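Local coordinates for DNMT2 (Spodoptera frugiperda, PDB 4H0N), which probably methylates cytosine 38 in the anticodon loop of tRNA(Asp), and cytosine in DNA, at carbon 5 using S-adenosyl-L-methionine as methyl donor, at residues K5-Y10 with A31-N36; S11-M16 with N40-H45; I73-P78 with I115-V120. The protein carries 3 engineered substitutions. One frame throughout, in Å; residues are numbered along the deposited sequence.

All three contacts border the pocket for S-adenosyl-L-homocysteine in a Rossmann-like class I methyltransferase domain. Contact 1 pairs strands 4-9 and 27-33, and contact 3 pairs strands 72-75 and 114-119; since 4-9 and 72-75 are neighbours, the two contacts join four parallel strands of one mixed sheet, with centres about 11 Å apart. Contact 2, its centre about 9 Å from that of contact 1 and about 15 Å from that of contact 3, sets the loop after strand 4-9 against helix 37-46. Along the chain the segments of contacts 1 and 2 alternate, and contact 3 follows both. Together they contact the adenine, the ribose and the amino-acid part of the cofactor product.

Contact 1 of 3, residues K5-Y10 with A31-N36. With SAH (S-adenosyl-L-homocysteine), chain E.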
loop_
_atom_site.group_PDB
_atom_site.type_symbol
_atom_site.label_atom_id
_atom_site.label_comp_id
_atom_site.label_asym_id
_atom_site.label_seq_id
_atom_site.Cartn_x
_atom_site.Cartn_y
_atom_site.Cartn_z
ATOM N N LYS A 5 13.207 10.484 -15.252
ATOM C CA LYS A 5 12.009 11.294 -15.082
ATOM C C LYS A 5 10.835 10.371 -14.763
ATOM O O LYS A 5 10.455 9.532 -15.580
ATOM C CB LYS A 5 11.715 12.089 -16.356
ATOM C CG LYS A 5 12.900 12.857 -16.929
ATOM C CD LYS A 5 13.398 13.899 -15.959
ATOM C CE LYS A 5 14.832 13.610 -15.554
ATOM N NZ LYS A 5 15.282 14.447 -14.403
ATOM N N ILE A 6 10.261 10.513 -13.574
ATOM C CA ILE A 6 9.202 9.599 -13.164
ATOM C C ILE A 6 7.797 10.194 -13.300
ATOM O O ILE A 6 7.545 11.348 -12.948
ATOM C CB ILE A 6 9.426 9.045 -11.729
ATOM C CG1 ILE A 6 10.651 8.130 -11.687
ATOM C CG2 ILE A 6 8.227 8.248 -11.263
ATOM C CD1 ILE A 6 11.918 8.812 -11.268
ATOM N N LEU A 7 6.894 9.393 -13.852
ATOM C CA LEU A 7 5.477 9.684 -13.807
ATOM C C LEU A 7 4.866 8.766 -12.767
ATOM O O LEU A 7 4.967 7.542 -12.866
ATOM C CB LEU A 7 4.831 9.437 -15.165
ATOM C CG LEU A 7 3.328 9.699 -15.191
ATOM C CD1 LEU A 7 3.023 11.070 -14.605
ATOM C CD2 LEU A 7 2.792 9.584 -16.611
ATOM N N GLU A 8 4.246 9.362 -11.757
ATOM C CA GLU A 8 3.690 8.604 -10.647
ATOM C C GLU A 8 2.165 8.614 -10.714
ATOM O O GLU A 8 1.533 9.605 -10.359
ATOM C CB GLU A 8 4.177 9.209 -9.333
ATOM C CG GLU A 8 3.773 8.462 -8.087
ATOM C CD GLU A 8 4.134 9.239 -6.842
ATOM O OE1 GLU A 8 4.036 8.670 -5.731
ATOM O OE2 GLU A 8 4.514 10.426 -6.979
ATOM N N LEU A 9 1.587 7.509 -11.177
ATOM C CA LEU A 9 0.143 7.419 -11.388
ATOM C C LEU A 9 -0.570 6.800 -10.202
ATOM O O LEU A 9 -0.047 5.880 -9.570
ATOM C CB LEU A 9 -0.155 6.579 -12.619
ATOM C CG LEU A 9 0.488 7.049 -13.913
ATOM C CD1 LEU A 9 0.066 6.124 -15.041
ATOM C CD2 LEU A 9 0.091 8.491 -14.188
ATOM N N TYR A 10 -1.779 7.285 -9.932
ATOM C CA TYR A 10 -2.517 6.900 -8.737
ATOM C C TYR A 10 -1.621 7.157 -7.528
ATOM O O TYR A 10 -1.438 6.292 -6.671
ATOM C CB TYR A 10 -2.941 5.438 -8.812
ATOM C CG TYR A 10 -3.571 5.059 -10.133
ATOM C CD1 TYR A 10 -2.817 4.479 -11.143
ATOM C CD2 TYR A 10 -4.922 5.278 -10.373
ATOM C CE1 TYR A 10 -3.389 4.123 -12.353
ATOM C CE2 TYR A 10 -5.503 4.925 -11.575
ATOM C CZ TYR A 10 -4.730 4.346 -12.565
ATOM O OH TYR A 10 -5.293 3.990 -13.779
ATOM N N ALA A 31 5.956 14.368 -12.333
ATOM C CA ALA A 31 4.502 14.461 -12.279
ATOM C C ALA A 31 3.889 13.328 -11.465
ATOM O O ALA A 31 4.313 12.174 -11.576
ATOM C CB ALA A 31 3.916 14.477 -13.684
ATOM N N ALA A 32 2.897 13.680 -10.646
ATOM C CA ALA A 32 2.113 12.715 -9.894
ATOM C C ALA A 32 0.646 13.005 -10.167
ATOM O O ALA A 32 0.221 14.158 -10.109
ATOM C CB ALA A 32 2.412 12.837 -8.420
ATOM N N VAL A 33 -0.128 11.966 -10.469
ATOM C CA VAL A 33 -1.511 12.148 -10.902
ATOM C C VAL A 33 -2.501 11.400 -10.017
ATOM O O VAL A 33 -2.424 10.177 -9.880
ATOM C CB VAL A 33 -1.704 11.682 -12.360
ATOM C CG1 VAL A 33 -3.147 11.841 -12.778
ATOM C CG2 VAL A 33 -0.783 12.459 -13.299
ATOM N N ASP A 34 -3.432 12.140 -9.422
ATOM C CA ASP A 34 -4.455 11.554 -8.568
ATOM C C ASP A 34 -5.654 12.493 -8.519
ATOM O O ASP A 34 -5.492 13.712 -8.512
ATOM C CB ASP A 34 -3.900 11.314 -7.161
ATOM C CG ASP A 34 -4.802 10.433 -6.318
ATOM O OD1 ASP A 34 -4.304 9.423 -5.774
ATOM O OD2 ASP A 34 -6.006 10.754 -6.188
ATOM N N ILE A 35 -6.856 11.924 -8.480
ATOM C CA ILE A 35 -8.080 12.722 -8.486
ATOM C C ILE A 35 -8.661 12.937 -7.094
ATOM O O ILE A 35 -9.726 13.535 -6.959
ATOM C CB ILE A 35 -9.182 12.076 -9.350
ATOM C CG1 ILE A 35 -9.545 10.693 -8.799
ATOM C CG2 ILE A 35 -8.753 12.004 -10.810
ATOM C CD1 ILE A 35 -10.646 10.003 -9.555
ATOM N N ASN A 36 -7.977 12.442 -6.066
ATOM C CA ASN A 36 -8.470 12.599 -4.700
ATOM C C ASN A 36 -7.898 13.821 -3.986
ATOM O O ASN A 36 -6.701 13.889 -3.713
ATOM C CB ASN A 36 -8.218 11.343 -3.868
ATOM C CG ASN A 36 -8.947 11.379 -2.541
ATOM O OD1 ASN A 36 -8.356 11.659 -1.498
ATOM N ND2 ASN A 36 -10.249 11.119 -2.579
HETATM N N SAH E . -0.119 4.125 -3.988
HETATM C CA SAH E . -0.823 5.330 -3.562
HETATM C CB SAH E . -2.340 5.240 -3.769
HETATM C CG SAH E . -2.921 3.948 -4.337
HETATM S SD SAH E . -4.687 3.794 -3.951
HETATM C C SAH E . -0.472 5.723 -2.123
HETATM O O SAH E . -1.315 6.207 -1.365
HETATM O OXT SAH E . 0.668 5.582 -1.683
HETATM C "C5'" SAH E . -5.196 4.411 -5.578
HETATM C "C4'" SAH E . -5.467 5.916 -5.625
HETATM O "O4'" SAH E . -5.597 6.325 -6.973
HETATM C "C3'" SAH E . -6.750 6.338 -4.919
HETATM O "O3'" SAH E . -6.432 7.094 -3.771
HETATM C "C2'" SAH E . -7.516 7.190 -5.919
HETATM O "O2'" SAH E . -7.801 8.467 -5.396
HETATM C "C1'" SAH E . -6.587 7.326 -7.112
HETATM N N9 SAH E . -7.307 7.161 -8.392
HETATM C C8 SAH E . -8.293 6.250 -8.676
HETATM N N7 SAH E . -8.687 6.424 -9.959
HETATM C C5 SAH E . -7.970 7.434 -10.501
HETATM C C6 SAH E . -7.970 8.018 -11.763
HETATM N N6 SAH E . -8.799 7.580 -12.706
HETATM N N1 SAH E . -7.103 9.057 -12.032
HETATM C C2 SAH E . -6.244 9.513 -11.052
HETATM N N3 SAH E . -6.250 8.931 -9.800
HETATM C C4 SAH E . -7.098 7.908 -9.527
#
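Strands 5-9 and 31-33 run parallel, 12° apart with their axes 4.7 Å apart at the closest, and are the two neighbouring strands of a beta-alpha-beta unit whose helix is 15-23, at the start of the Rossmann-like methyltransferase fold. E8 uses both its N and its O toward the neighbouring strand: N donates to A31 O (2.8 Å) and O accepts from V33 N (2.9 Å), while A31 N to I6 O is only a weak bond. L7, L9, A31 and V33 share one face of the sheet. With CG anti to the backbone N (chi1 179°), L7 swings CD1 over to the methyl of A31, 3.6 Å from its CB; L9 and V33 lie alongside each other, pointing the same way. On the face of E8 and A32, the glutamate reaches out fully extended past the small A32 methyl, and its two carboxylate oxygens are taken by Y43 OH and the backbone N of H17.

Where the strands end, the chain meets the ligand. Y10 and I35 lie on opposite faces of the adenine, the tyrosine ring obliquely with CD2 3.5 Å from SAH C4, and I35 with CG2 3.5 Å from SAH C2. D34 OD2 accepts from N36 N in an Asx turn, and also accepts a hydrogen bond from ribose O2' of SAH at 3.0 Å.

Contact 2 of 3, residues S11-M16 with N40-H45; sequences SGIGGM and NSVYKH. With SAH (S-adenosyl-L-homocysteine), chain E.
A water bridges G12 and N40 across this buried contact, donating one hydrogen bond to G12 O (2.6 Å) and another to N40 OD1 (3.1 Å). S11 OG also lies beside it, but so close that this third link is doubtful at the resolution of the model. The amide of N40 is used at both ends, because its ND2 bonds to the backbone O of D34 while OD1 takes the water.

Y43 covers the most of the loop. Its CG stands anti to the backbone N (chi1 -172°), which lays the ring along the bend S11-G14 in an oblique approach: CD1 comes to 3.4 Å from G14 CA, CE1 to 4.1 Å from S11 CB, and CB to 3.7 Å from G12 O. G12 and G14 both have positive phi, and with no CB on G14 the ring lies directly against bare backbone. At the far end of the ring the hydroxyl is hydrogen-bonded to H17 ND1 besides E8 OE2, so two partners hold that end. One helix position earlier, V42 lies side by side with I13, its CG1 3.7 Å from I13 CB; L314 of helix 308-316 packs on both.

On the other side of the loop, I13 N donates to SAH O at 3.0 Å and G15 N to SAH OXT at 3.2 Å. Since helix 15-23 begins here, its N-terminal end would probably help to stabilise the ligand's carboxylate. S11-G15 thus forms the glycine-rich loop after the first strand that is typical of cofactor binding in class I methyltransferases, backed here by helix 37-46.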
loop_
_atom_site.group_PDB
_atom_site.type_symbol
_atom_site.label_atom_id
_atom_site.label_comp_id
_atom_site.label_asym_id
_atom_site.label_seq_id
_atom_site.Cartn_x
_atom_site.Cartn_y
_atom_site.Cartn_z
ATOM N N SER A 11 -1.071 8.369 -7.487
ATOM C CA SER A 11 -0.017 8.740 -6.552
ATOM C C SER A 11 -0.395 8.607 -5.080
ATOM O O SER A 11 0.473 8.361 -4.243
ATOM C CB SER A 11 0.461 10.165 -6.839
ATOM O OG SER A 11 -0.599 11.089 -6.701
ATOM N N GLY A 12 -1.678 8.774 -4.769
ATOM C CA GLY A 12 -2.159 8.703 -3.399
ATOM C C GLY A 12 -1.461 9.692 -2.486
ATOM O O GLY A 12 -1.320 10.865 -2.827
ATOM N N ILE A 13 -1.014 9.223 -1.324
ATOM C CA ILE A 13 -0.257 10.076 -0.413
ATOM C C ILE A 13 1.240 10.023 -0.726
ATOM O O ILE A 13 2.056 10.604 -0.009
ATOM C CB ILE A 13 -0.501 9.726 1.078
ATOM C CG1 ILE A 13 0.118 8.370 1.417
ATOM C CG2 ILE A 13 -1.988 9.761 1.414
ATOM C CD1 ILE A 13 -0.074 7.961 2.850
ATOM N N GLY A 14 1.596 9.320 -1.795
ATOM C CA GLY A 14 2.951 9.366 -2.312
ATOM C C GLY A 14 3.935 8.357 -1.745
ATOM O O GLY A 14 5.073 8.705 -1.434
ATOM N N GLY A 15 3.504 7.106 -1.619
ATOM C CA GLY A 15 4.381 6.047 -1.150
ATOM C C GLY A 15 5.461 5.721 -2.164
ATOM O O GLY A 15 6.605 5.439 -1.803
ATOM N N MET A 16 5.086 5.758 -3.439
ATOM C CA MET A 16 6.026 5.560 -4.531
ATOM C C MET A 16 7.179 6.553 -4.421
ATOM O O MET A 16 8.348 6.166 -4.435
ATOM C CB MET A 16 5.310 5.748 -5.865
ATOM C CG MET A 16 4.252 4.703 -6.153
ATOM S SD MET A 16 4.972 3.065 -6.348
ATOM C CE MET A 16 3.630 2.189 -7.143
ATOM N N ASN A 40 -4.248 14.223 -2.348
ATOM C CA ASN A 40 -3.406 15.241 -2.965
ATOM C C ASN A 40 -2.879 16.241 -1.939
ATOM O O ASN A 40 -1.720 16.658 -2.008
ATOM C CB ASN A 40 -4.165 15.988 -4.068
ATOM C CG ASN A 40 -4.470 15.116 -5.274
ATOM O OD1 ASN A 40 -3.847 14.075 -5.479
ATOM N ND2 ASN A 40 -5.435 15.542 -6.082
ATOM N N SER A 41 -3.728 16.616 -0.984
ATOM C CA SER A 41 -3.357 17.604 0.024
ATOM C C SER A 41 -2.260 17.047 0.916
ATOM O O SER A 41 -1.325 17.753 1.292
ATOM C CB SER A 41 -4.566 17.996 0.871
ATOM O OG SER A 41 -4.852 16.995 1.830
ATOM N N VAL A 42 -2.385 15.769 1.249
ATOM C CA VAL A 42 -1.378 15.073 2.032
ATOM C C VAL A 42 -0.089 14.973 1.232
ATOM O O VAL A 42 1.004 15.169 1.764
ATOM C CB VAL A 42 -1.859 13.667 2.400
ATOM C CG1 VAL A 42 -0.736 12.861 3.034
ATOM C CG2 VAL A 42 -3.063 13.758 3.322
ATOM N N TYR A 43 -0.225 14.674 -0.054
ATOM C CA TYR A 43 0.929 14.568 -0.939
ATOM C C TYR A 43 1.652 15.909 -1.036
ATOM O O TYR A 43 2.880 15.961 -0.986
ATOM C CB TYR A 43 0.512 14.079 -2.335
ATOM C CG TYR A 43 1.675 13.764 -3.259
ATOM C CD1 TYR A 43 2.033 12.450 -3.532
ATOM C CD2 TYR A 43 2.414 14.779 -3.857
ATOM C CE1 TYR A 43 3.099 12.154 -4.370
ATOM C CE2 TYR A 43 3.481 14.495 -4.687
ATOM C CZ TYR A 43 3.823 13.180 -4.946
ATOM O OH TYR A 43 4.887 12.896 -5.787
ATOM N N LYS A 44 0.888 16.989 -1.178
ATOM C CA LYS A 44 1.471 18.321 -1.327
ATOM C C LYS A 44 2.199 18.748 -0.061
ATOM O O LYS A 44 3.158 19.519 -0.102
ATOM C CB LYS A 44 0.395 19.347 -1.681
ATOM C CG LYS A 44 0.574 19.967 -3.058
ATOM C CD LYS A 44 -0.330 21.179 -3.277
ATOM C CE LYS A 44 0.055 22.350 -2.381
ATOM N NZ LYS A 44 -0.626 22.315 -1.049
ATOM N N HIS A 45 1.733 18.234 1.068
ATOM C CA HIS A 45 2.297 18.588 2.352
ATOM C C HIS A 45 3.722 18.067 2.464
ATOM O O HIS A 45 4.603 18.745 2.992
ATOM C CB HIS A 45 1.434 18.022 3.479
ATOM C CG HIS A 45 1.987 18.275 4.841
ATOM N ND1 HIS A 45 1.893 19.502 5.469
ATOM C CD2 HIS A 45 2.659 17.466 5.696
ATOM C CE1 HIS A 45 2.476 19.429 6.652
ATOM N NE2 HIS A 45 2.948 18.212 6.815
HETATM N N SAH E . -0.119 4.125 -3.988
HETATM C CA SAH E . -0.823 5.330 -3.562
HETATM C CB SAH E . -2.340 5.240 -3.769
HETATM C CG SAH E . -2.921 3.948 -4.337
HETATM S SD SAH E . -4.687 3.794 -3.951
HETATM C C SAH E . -0.472 5.723 -2.123
HETATM O O SAH E . -1.315 6.207 -1.365
HETATM O OXT SAH E . 0.668 5.582 -1.683
HETATM C "C5'" SAH E . -5.196 4.411 -5.578
HETATM C "C4'" SAH E . -5.467 5.916 -5.625
HETATM O "O4'" SAH E . -5.597 6.325 -6.973
HETATM C "C3'" SAH E . -6.750 6.338 -4.919
HETATM O "O3'" SAH E . -6.432 7.094 -3.771
HETATM C "C2'" SAH E . -7.516 7.190 -5.919
HETATM O "O2'" SAH E . -7.801 8.467 -5.396
HETATM C "C1'" SAH E . -6.587 7.326 -7.112
HETATM N N9 SAH E . -7.307 7.161 -8.392
HETATM C C8 SAH E . -8.293 6.250 -8.676
HETATM N N7 SAH E . -8.687 6.424 -9.959
HETATM C C5 SAH E . -7.970 7.434 -10.501
HETATM C C6 SAH E . -7.970 8.018 -11.763
HETATM N N6 SAH E . -8.799 7.580 -12.706
HETATM N N1 SAH E . -7.103 9.057 -12.032
HETATM C C2 SAH E . -6.244 9.513 -11.052
HETATM N N3 SAH E . -6.250 8.931 -9.800
HETATM C C4 SAH E . -7.098 7.908 -9.527
HETATM O O HOH W 1 -1.283 12.472 -4.841
#

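Contact 3 of 3, residues I73-P78 with I115-V120. With SAH (S-adenosyl-L-homocysteine), chain E.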
loop_
_atom_site.group_PDB
_atom_site.type_symbol
_atom_site.label_atom_id
_atom_site.label_comp_id
_atom_site.label_asym_id
_atom_site.label_seq_id
_atom_site.Cartn_x
_atom_site.Cartn_y
_atom_site.Cartn_z
ATOM N N ILE A 73 7.540 4.958 -15.199
ATOM C CA ILE A 73 6.193 5.055 -14.644
ATOM C C ILE A 73 6.046 4.229 -13.359
ATOM O O ILE A 73 6.371 3.040 -13.332
ATOM C CB ILE A 73 5.119 4.639 -15.684
ATOM C CG1 ILE A 73 5.096 5.628 -16.852
ATOM C CG2 ILE A 73 3.744 4.557 -15.040
ATOM C CD1 ILE A 73 4.153 5.240 -17.962
ATOM N N LEU A 74 5.580 4.880 -12.294
ATOM C CA LEU A 74 5.260 4.208 -11.035
ATOM C C LEU A 74 3.758 4.281 -10.807
ATOM O O LEU A 74 3.173 5.364 -10.793
ATOM C CB LEU A 74 5.998 4.860 -9.867
ATOM C CG LEU A 74 7.521 4.860 -9.955
ATOM C CD1 LEU A 74 8.104 5.482 -8.703
ATOM C CD2 LEU A 74 8.051 3.449 -10.161
ATOM N N MET A 75 3.124 3.131 -10.629
ATOM C CA MET A 75 1.674 3.118 -10.589
ATOM C C MET A 75 1.072 2.036 -9.708
ATOM O O MET A 75 1.526 0.898 -9.701
ATOM C CB MET A 75 1.128 2.990 -12.008
ATOM C CG MET A 75 1.583 1.749 -12.741
ATOM S SD MET A 75 0.795 1.654 -14.359
ATOM C CE MET A 75 1.443 0.102 -14.968
ATOM N N SER A 76 0.032 2.402 -8.969
ATOM C CA SER A 76 -0.725 1.425 -8.201
ATOM C C SER A 76 -2.224 1.604 -8.429
ATOM O O SER A 76 -2.932 2.108 -7.560
ATOM C CB SER A 76 -0.376 1.511 -6.709
ATOM O OG SER A 76 -0.314 2.855 -6.269
ATOM N N PRO A 77 -2.707 1.184 -9.611
ATOM C CA PRO A 77 -4.118 1.322 -9.986
ATOM C C PRO A 77 -5.035 0.503 -9.085
ATOM O O PRO A 77 -4.788 -0.684 -8.873
ATOM C CB PRO A 77 -4.153 0.787 -11.420
ATOM C CG PRO A 77 -2.975 -0.118 -11.523
ATOM C CD PRO A 77 -1.924 0.493 -10.651
ATOM N N PRO A 78 -6.094 1.136 -8.560
ATOM C CA PRO A 78 -7.024 0.509 -7.621
ATOM C C PRO A 78 -7.901 -0.527 -8.307
ATOM O O PRO A 78 -8.059 -0.489 -9.529
ATOM C CB PRO A 78 -7.886 1.684 -7.171
ATOM C CG PRO A 78 -7.896 2.591 -8.350
ATOM C CD PRO A 78 -6.512 2.506 -8.910
ATOM N N ILE A 115 8.779 0.471 -16.053
ATOM C CA ILE A 115 7.460 0.509 -15.439
ATOM C C ILE A 115 7.476 -0.352 -14.192
ATOM O O ILE A 115 7.967 -1.479 -14.222
ATOM C CB ILE A 115 6.381 -0.039 -16.393
ATOM C CG1 ILE A 115 6.292 0.815 -17.657
ATOM C CG2 ILE A 115 5.032 -0.073 -15.717
ATOM C CD1 ILE A 115 5.295 0.289 -18.676
ATOM N N LEU A 116 6.960 0.185 -13.088
ATOM C CA LEU A 116 6.712 -0.614 -11.887
ATOM C C LEU A 116 5.267 -0.443 -11.453
ATOM O O LEU A 116 4.817 0.676 -11.217
ATOM C CB LEU A 116 7.649 -0.218 -10.740
ATOM C CG LEU A 116 7.606 -1.099 -9.481
ATOM C CD1 LEU A 116 8.976 -1.120 -8.829
ATOM C CD2 LEU A 116 6.550 -0.639 -8.475
ATOM N N MET A 117 4.549 -1.555 -11.338
ATOM C CA MET A 117 3.170 -1.512 -10.880
ATOM C C MET A 117 2.928 -2.397 -9.664
ATOM O O MET A 117 3.349 -3.551 -9.639
ATOM C CB MET A 117 2.222 -1.919 -12.005
ATOM C CG MET A 117 0.782 -2.128 -11.555
ATOM S SD MET A 117 -0.183 -3.145 -12.687
ATOM C CE MET A 117 0.997 -4.436 -13.060
ATOM N N GLU A 118 2.251 -1.845 -8.661
ATOM C CA GLU A 118 1.696 -2.637 -7.564
ATOM C C GLU A 118 0.215 -2.929 -7.835
ATOM O O GLU A 118 -0.479 -2.131 -8.462
ATOM C CB GLU A 118 1.846 -1.910 -6.224
ATOM C CG GLU A 118 1.269 -2.690 -5.047
ATOM C CD GLU A 118 1.111 -1.857 -3.792
ATOM O OE1 GLU A 118 2.117 -1.275 -3.334
ATOM O OE2 GLU A 118 -0.020 -1.791 -3.260
ATOM N N ASN A 119 -0.266 -4.077 -7.374
ATOM C CA ASN A 119 -1.655 -4.444 -7.585
ATOM C C ASN A 119 -2.165 -5.330 -6.454
ATOM O O ASN A 119 -1.410 -5.667 -5.549
ATOM C CB ASN A 119 -1.812 -5.137 -8.938
ATOM C CG ASN A 119 -2.997 -4.617 -9.721
ATOM O OD1 ASN A 119 -4.138 -4.696 -9.267
ATOM N ND2 ASN A 119 -2.731 -4.065 -10.897
ATOM N N VAL A 120 -3.441 -5.698 -6.492
ATOM C CA VAL A 120 -4.002 -6.533 -5.433
ATOM C C VAL A 120 -3.604 -7.980 -5.631
ATOM O O VAL A 120 -3.250 -8.389 -6.736
ATOM C CB VAL A 120 -5.545 -6.460 -5.376
ATOM C CG1 VAL A 120 -6.003 -5.091 -4.896
ATOM C CG2 VAL A 120 -6.155 -6.802 -6.731
HETATM N N SAH E . -0.119 4.125 -3.988
HETATM C CA SAH E . -0.823 5.330 -3.562
HETATM C CB SAH E . -2.340 5.240 -3.769
HETATM C CG SAH E . -2.921 3.948 -4.337
HETATM S SD SAH E . -4.687 3.794 -3.951
HETATM C C SAH E . -0.472 5.723 -2.123
HETATM O O SAH E . -1.315 6.207 -1.365
HETATM O OXT SAH E . 0.668 5.582 -1.683
HETATM C "C5'" SAH E . -5.196 4.411 -5.578
HETATM C "C4'" SAH E . -5.467 5.916 -5.625
HETATM O "O4'" SAH E . -5.597 6.325 -6.973
HETATM C "C3'" SAH E . -6.750 6.338 -4.919
HETATM O "O3'" SAH E . -6.432 7.094 -3.771
HETATM C "C2'" SAH E . -7.516 7.190 -5.919
HETATM O "O2'" SAH E . -7.801 8.467 -5.396
HETATM C "C1'" SAH E . -6.587 7.326 -7.112
HETATM N N9 SAH E . -7.307 7.161 -8.392
HETATM C C8 SAH E . -8.293 6.250 -8.676
HETATM N N7 SAH E . -8.687 6.424 -9.959
HETATM C C5 SAH E . -7.970 7.434 -10.501
HETATM C C6 SAH E . -7.970 8.018 -11.763
HETATM N N6 SAH E . -8.799 7.580 -12.706
HETATM N N1 SAH E . -7.103 9.057 -12.032
HETATM C C2 SAH E . -6.244 9.513 -11.052
HETATM N N3 SAH E . -6.250 8.931 -9.800
HETATM C C4 SAH E . -7.098 7.908 -9.527
#
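M75 sends its side chain across to the neighbouring strand, where CE rests 3.7 Å from both I115 CG2 and M117 CB. CG sits between the backbone N and the carbonyl carbon (chi1 59°), and the chain is extended beyond it, which carries the methyl obliquely across I115 and M117. The two strands belong to the parallel part of the mixed Rossmann-like sheet: 73-75 and 115-119 are only 2° apart in direction, joined by hydrogen bonds from L116 N to I73 O (2.9 Å), M75 N to L116 O (3.0 Å) and E118 N to M75 O. F99 and L102 of helix 99-105 cover M75. On the other face, L74 CD2 packs against L116 CB, under helix 321-332.

At the C-terminal ends of the strands come two signatures of C5-cytosine methyltransferases, the prolines that precede the probable active-site C79, and E118-N119-V120, the ENV motif. They touch where P77 CG comes to 4.0 Å from N119 ND2, the ring roughly at right angles to that side chain; P77 CD also packs on M117 CG. N119 OD1 accepts from V120 N, which holds the amide close to its own backbone. Next to them, S76 OG accepts a hydrogen bond from the amino N of SAH at 2.6 Å.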